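Local coordinates for protein maleylacetate reductase (PDB 3W5S) that catalyses the NADH-dependent reduction of maleylacetate to 3-oxoadipate in the catabolism of gamma-resorcylate, working as a homodimer of the iron-containing alcohol dehydrogenase family, at residues 357-360 and 361-365; 149-153 and 154-158. All blocks are in the same frame, centred on the assembly; numbering follows the deposited sequence. Where two conformers were deposited one is given.

Interaction 1: 357-360 and 361-365; sequences IRAL and LQRAF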
loop_
_atom_site.group_PDB
_atom_site.type_symbol
_atom_site.label_atom_id
_atom_site.label_comp_id
_atom_site.label_asym_id
_atom_site.label_seq_id
_atom_site.Cartn_x
_atom_site.Cartn_y
_atom_site.Cartn_z
ATOM N N ILE A 357 31.177 -4.992 12.366
ATOM C CA ILE A 357 31.076 -4.206 11.137
ATOM C C ILE A 357 32.420 -4.223 10.420
ATOM O O ILE A 357 32.484 -4.412 9.204
ATOM C CB ILE A 357 30.633 -2.746 11.412
ATOM C CG1 ILE A 357 29.194 -2.720 11.933
ATOM C CG2 ILE A 357 30.790 -1.880 10.133
ATOM C CD1 ILE A 357 28.684 -1.312 12.332
ATOM N N ARG A 358 33.506 -4.071 11.180
ATOM C CA ARG A 358 34.841 -4.088 10.574
ATOM C C ARG A 358 35.097 -5.413 9.831
ATOM O O ARG A 358 35.612 -5.406 8.708
ATOM C CB ARG A 358 35.931 -3.806 11.619
ATOM C CG ARG A 358 37.360 -3.899 11.083
ATOM C CD ARG A 358 37.631 -2.839 10.033
ATOM N NE ARG A 358 39.041 -2.853 9.625
ATOM C CZ ARG A 358 39.533 -3.630 8.663
ATOM N NH1 ARG A 358 38.734 -4.462 7.986
ATOM N NH2 ARG A 358 40.824 -3.565 8.368
ATOM N N ALA A 359 34.715 -6.532 10.448
ATOM C CA ALA A 359 34.904 -7.845 9.821
ATOM C C ALA A 359 34.075 -7.981 8.565
ATOM O O ALA A 359 34.527 -8.531 7.568
ATOM C CB ALA A 359 34.552 -8.949 10.791
ATOM N N LEU A 360 32.840 -7.491 8.617
ATOM C CA LEU A 360 31.977 -7.514 7.435
ATOM C C LEU A 360 32.577 -6.697 6.293
ATOM O O LEU A 360 32.611 -7.144 5.137
ATOM C CB LEU A 360 30.567 -7.031 7.800
ATOM C CG LEU A 360 29.430 -7.168 6.791
ATOM C CD1 LEU A 360 28.091 -7.033 7.523
ATOM C CD2 LEU A 360 29.563 -6.097 5.704
ATOM N N LEU A 361 33.034 -5.496 6.629
ATOM C CA LEU A 361 33.671 -4.644 5.629
ATOM C C LEU A 361 34.925 -5.301 5.060
ATOM O O LEU A 361 35.205 -5.154 3.873
ATOM C CB LEU A 361 33.986 -3.249 6.202
ATOM C CG LEU A 361 32.781 -2.345 6.519
ATOM C CD1 LEU A 361 33.321 -1.021 7.132
ATOM C CD2 LEU A 361 31.933 -2.055 5.286
ATOM N N GLN A 362 35.678 -6.022 5.896
ATOM C CA GLN A 362 36.832 -6.794 5.406
ATOM C C GLN A 362 36.416 -7.879 4.421
ATOM O O GLN A 362 37.040 -8.039 3.381
ATOM C CB GLN A 362 37.661 -7.392 6.548
ATOM C CG GLN A 362 38.956 -8.035 6.046
ATOM C CD GLN A 362 39.917 -7.000 5.489
ATOM O OE1 GLN A 362 40.119 -5.942 6.097
ATOM N NE2 GLN A 362 40.517 -7.292 4.326
ATOM N N ARG A 363 35.327 -8.589 4.718
ATOM C CA ARG A 363 34.804 -9.569 3.770
ATOM C C ARG A 363 34.412 -8.907 2.439
ATOM O O ARG A 363 34.726 -9.428 1.374
ATOM C CB ARG A 363 33.606 -10.326 4.370
ATOM C CG ARG A 363 34.014 -11.222 5.549
ATOM C CD ARG A 363 32.894 -12.177 5.973
ATOM N NE ARG A 363 31.729 -11.533 6.582
ATOM C CZ ARG A 363 31.640 -11.109 7.844
ATOM N NH1 ARG A 363 32.668 -11.220 8.679
ATOM N NH2 ARG A 363 30.506 -10.570 8.274
ATOM N N ALA A 364 33.741 -7.756 2.511
ATOM C CA ALA A 364 33.298 -7.066 1.295
ATOM C C ALA A 364 34.478 -6.512 0.506
ATOM O O ALA A 364 34.440 -6.475 -0.715
ATOM C CB ALA A 364 32.293 -5.969 1.637
ATOM N N PHE A 365 35.551 -6.152 1.217
ATOM C CA PHE A 365 36.773 -5.665 0.574
ATOM C C PHE A 365 37.403 -6.760 -0.277
ATOM O O PHE A 365 37.878 -6.509 -1.379
ATOM C CB PHE A 365 37.757 -5.171 1.651
ATOM C CG PHE A 365 39.090 -4.717 1.092
ATOM C CD1 PHE A 365 39.251 -3.427 0.598
ATOM C CD2 PHE A 365 40.158 -5.597 1.019
ATOM C CE1 PHE A 365 40.471 -3.029 0.068
ATOM C CE2 PHE A 365 41.360 -5.212 0.490
ATOM C CZ PHE A 365 41.515 -3.925 0.018
#
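Arg-358 reaches one helical turn ahead and holds the side-chain oxygen of Gln-362: NH1 donates to OE1 over 2.8 Å, nearly straight, with the oxygen lying in the guanidinium plane. NH2 adds a weak second bond to the same OE1; this one oxygen faces both terminal nitrogens but leans on NH1. The two side chains run side by side in the same direction, their guanidinium and amide planes turned 38° apart. They match because both are built alike, each with CG opposite the backbone nitrogen and then a bend at the second torsion (64° in Arg-358, 67° in Gln-362). The bend also brings NH1 of Arg-358 to 3.4 Å from CB of Gln-362. On another side of the helix, Arg-363 folds back along the backbone: the chain bends at its third torsion and lays one face of the guanidinium over CA of Leu-360, 3.5 Å from NH2. CB of Ala-359 sits 3.6 Å from NH1 of Arg-363, while CB of Leu-360 approaches NH2 of the same group. The apolar flank carries Ile-357 and Leu-361, lying alongside each other with CG2 of Ile-357 at 4.0 Å from CD1 of Leu-361. Regular i to i+4 backbone bonds, such as Leu-361 N to Ile-357 O at 2.8 Å, fix this spacing. Further out, a salt bridge from NE of Arg-358 to Asp-335 anchors the guanidinium, and NE2 of Gln-362 bonds to Glu-366, extending the polar row along the helix. Helix 354-366 thus meets helix 334-341 with Arg-358 and Gln-362, while Leu-360 packs on Leu-257 and Leu-261 of helix 257-269 and on Tyr-283 and Tyr-287 of helix 273-289, all within the helical C-terminal domain.

Interaction 2: 149-153 and 154-158; sequences GQTEN and GVKTT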
loop_
_atom_site.group_PDB
_atom_site.type_symbol
_atom_site.label_atom_id
_atom_site.label_comp_id
_atom_site.label_asym_id
_atom_site.label_seq_id
_atom_site.Cartn_x
_atom_site.Cartn_y
_atom_site.Cartn_z
ATOM N N GLY A 149 18.952 11.591 2.254
ATOM C CA GLY A 149 20.341 11.595 2.734
ATOM C C GLY A 149 21.057 12.785 2.126
ATOM O O GLY A 149 20.971 13.018 0.911
ATOM N N GLN A 150 21.759 13.543 2.959
ATOM C CA GLN A 150 22.519 14.705 2.499
ATOM C C GLN A 150 23.920 14.614 3.058
ATOM O O GLN A 150 24.122 14.173 4.184
ATOM C CB GLN A 150 21.892 15.999 3.001
ATOM C CG GLN A 150 20.493 16.226 2.489
ATOM C CD GLN A 150 19.882 17.462 3.048
ATOM O OE1 GLN A 150 19.984 18.532 2.442
ATOM N NE2 GLN A 150 19.258 17.354 4.231
ATOM N N THR A 151 24.884 15.104 2.298
ATOM C CA THR A 151 26.267 15.031 2.736
ATOM C C THR A 151 26.809 16.404 3.063
ATOM O O THR A 151 26.629 17.357 2.323
ATOM C CB THR A 151 27.115 14.302 1.702
ATOM O OG1 THR A 151 26.494 13.037 1.455
ATOM C CG2 THR A 151 28.527 14.063 2.224
ATOM N N GLU A 152 27.442 16.484 4.229
ATOM C CA GLU A 152 28.042 17.714 4.689
ATOM C C GLU A 152 29.257 17.347 5.524
ATOM O O GLU A 152 29.190 16.481 6.409
ATOM C CB GLU A 152 27.037 18.527 5.503
ATOM C CG GLU A 152 27.619 19.833 6.033
ATOM C CD GLU A 152 26.571 20.782 6.565
ATOM O OE1 GLU A 152 26.849 22.000 6.562
ATOM O OE2 GLU A 152 25.487 20.317 6.987
ATOM N N ASN A 153 30.367 18.002 5.200
ATOM C CA ASN A 153 31.637 17.789 5.876
ATOM C C ASN A 153 32.006 16.318 6.027
ATOM O O ASN A 153 32.391 15.867 7.112
ATOM C CB ASN A 153 31.622 18.504 7.220
ATOM C CG ASN A 153 31.566 20.010 7.067
ATOM O OD1 ASN A 153 32.323 20.594 6.283
ATOM N ND2 ASN A 153 30.656 20.646 7.795
ATOM N N GLY A 154 31.865 15.591 4.918
ATOM C CA GLY A 154 32.280 14.193 4.808
ATOM C C GLY A 154 31.380 13.167 5.470
ATOM O O GLY A 154 31.763 12.006 5.613
ATOM N N VAL A 155 30.190 13.581 5.891
ATOM C CA VAL A 155 29.267 12.662 6.540
ATOM C C VAL A 155 27.901 12.815 5.884
ATOM O O VAL A 155 27.404 13.937 5.699
ATOM C CB VAL A 155 29.155 12.916 8.074
ATOM C CG1 VAL A 155 28.110 11.999 8.716
ATOM C CG2 VAL A 155 30.522 12.763 8.789
ATOM N N LYS A 156 27.310 11.681 5.512
ATOM C CA LYS A 156 25.958 11.633 4.985
ATOM C C LYS A 156 25.025 11.323 6.142
ATOM O O LYS A 156 25.284 10.407 6.935
ATOM C CB LYS A 156 25.861 10.557 3.909
ATOM C CG LYS A 156 24.524 10.454 3.213
ATOM C CD LYS A 156 24.680 9.340 2.172
ATOM C CE LYS A 156 24.118 9.709 0.854
ATOM N NZ LYS A 156 24.277 8.575 -0.115
ATOM N N THR A 157 23.999 12.135 6.303
ATOM C CA THR A 157 23.023 11.892 7.366
ATOM C C THR A 157 21.649 11.805 6.741
ATOM O O THR A 157 21.368 12.496 5.764
ATOM C CB THR A 157 23.007 13.001 8.406
ATOM O OG1 THR A 157 22.806 14.250 7.745
ATOM C CG2 THR A 157 24.305 13.037 9.180
ATOM N N THR A 158 20.799 10.944 7.288
ATOM C CA THR A 158 19.452 10.755 6.761
ATOM C C THR A 158 18.392 11.380 7.658
ATOM O O THR A 158 18.516 11.396 8.892
ATOM C CB THR A 158 19.106 9.270 6.525
ATOM O OG1 THR A 158 19.482 8.502 7.674
ATOM C CG2 THR A 158 19.824 8.741 5.305
HETATM O O HOH W 1 19.316 14.568 5.241
#
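The peptide groups of Gln-150 and Thr-157 bond directly, and the side-chain amide of Gln-150 joins them through a water. The carbonyl oxygen of Thr-157 takes two donors: the backbone N of Gln-150 at 3.0 Å, and a water that also accepts from NE2 of Gln-150, with 3.0 Å from NE2 to the water. In return N of Thr-157 donates to O of Gln-150 over 2.9 Å, which makes the two residues a hydrogen-bonded antiparallel pair. The other end of the amide, OE1, bonds to Arg-127, so both polar atoms of the buried Gln-150 side chain are engaged. At the turn the peptide geometry changes: N of Glu-152 points to O of Val-155 over 2.9 Å, but N of Val-155 approaches O of Glu-152 from above the carbonyl plane, 58° out of it. These two bonds close a two-residue beta hairpin on a type I' turn, with Asn-153 and Gly-154 at its corners, both at positive phi; the hairpin lies between strands 132-136 and 168-171 of the parallel sheet in chain order. On the face bearing Thr-151 and Lys-156, a non-hydrogen-bonded pair, the lysine chain passes OG1 of Thr-151, which lies 3.5 Å from CB of Lys-156. Thr-151 has OG1 beside its backbone N (chi1 -54°), which turns CG2 to 3.7 Å from O of Val-155 and lets OG1 bond to the carbonyl of His-88, whose ND1 bonds NZ of Lys-156, itself also bonded to a glycerol probably from crystallisation. A valine in place of Thr-151 would probably leave that carbonyl without this hydroxyl partner and weaken the tie between hairpin and loop. A side chain at Gly-149 would crowd CE of Lys-156. Gly-154 O bonds to Ser-268 of helix 257-269.

In the fold
Both contacts are local, yet they sit differently. Interaction 1 is partly buried on one late helix of the C-terminal domain, pressed by leucines and tyrosines, with the Arg-358 and Gln-362 pair on one flank. Interaction 2 is a surface contact on the two-stranded hairpin 147-160, held by cross-strand backbone bonds and by side chains whose polar ends reach outside it. The centres of interaction 1 and interaction 2 are about 22 Å apart, and the two do not touch. Helix 257-269 is common ground: Ile-357, Leu-360 and Leu-361 pack apolar side chains on it, whereas residues 154-158 meet it through Ser-268 and His-263.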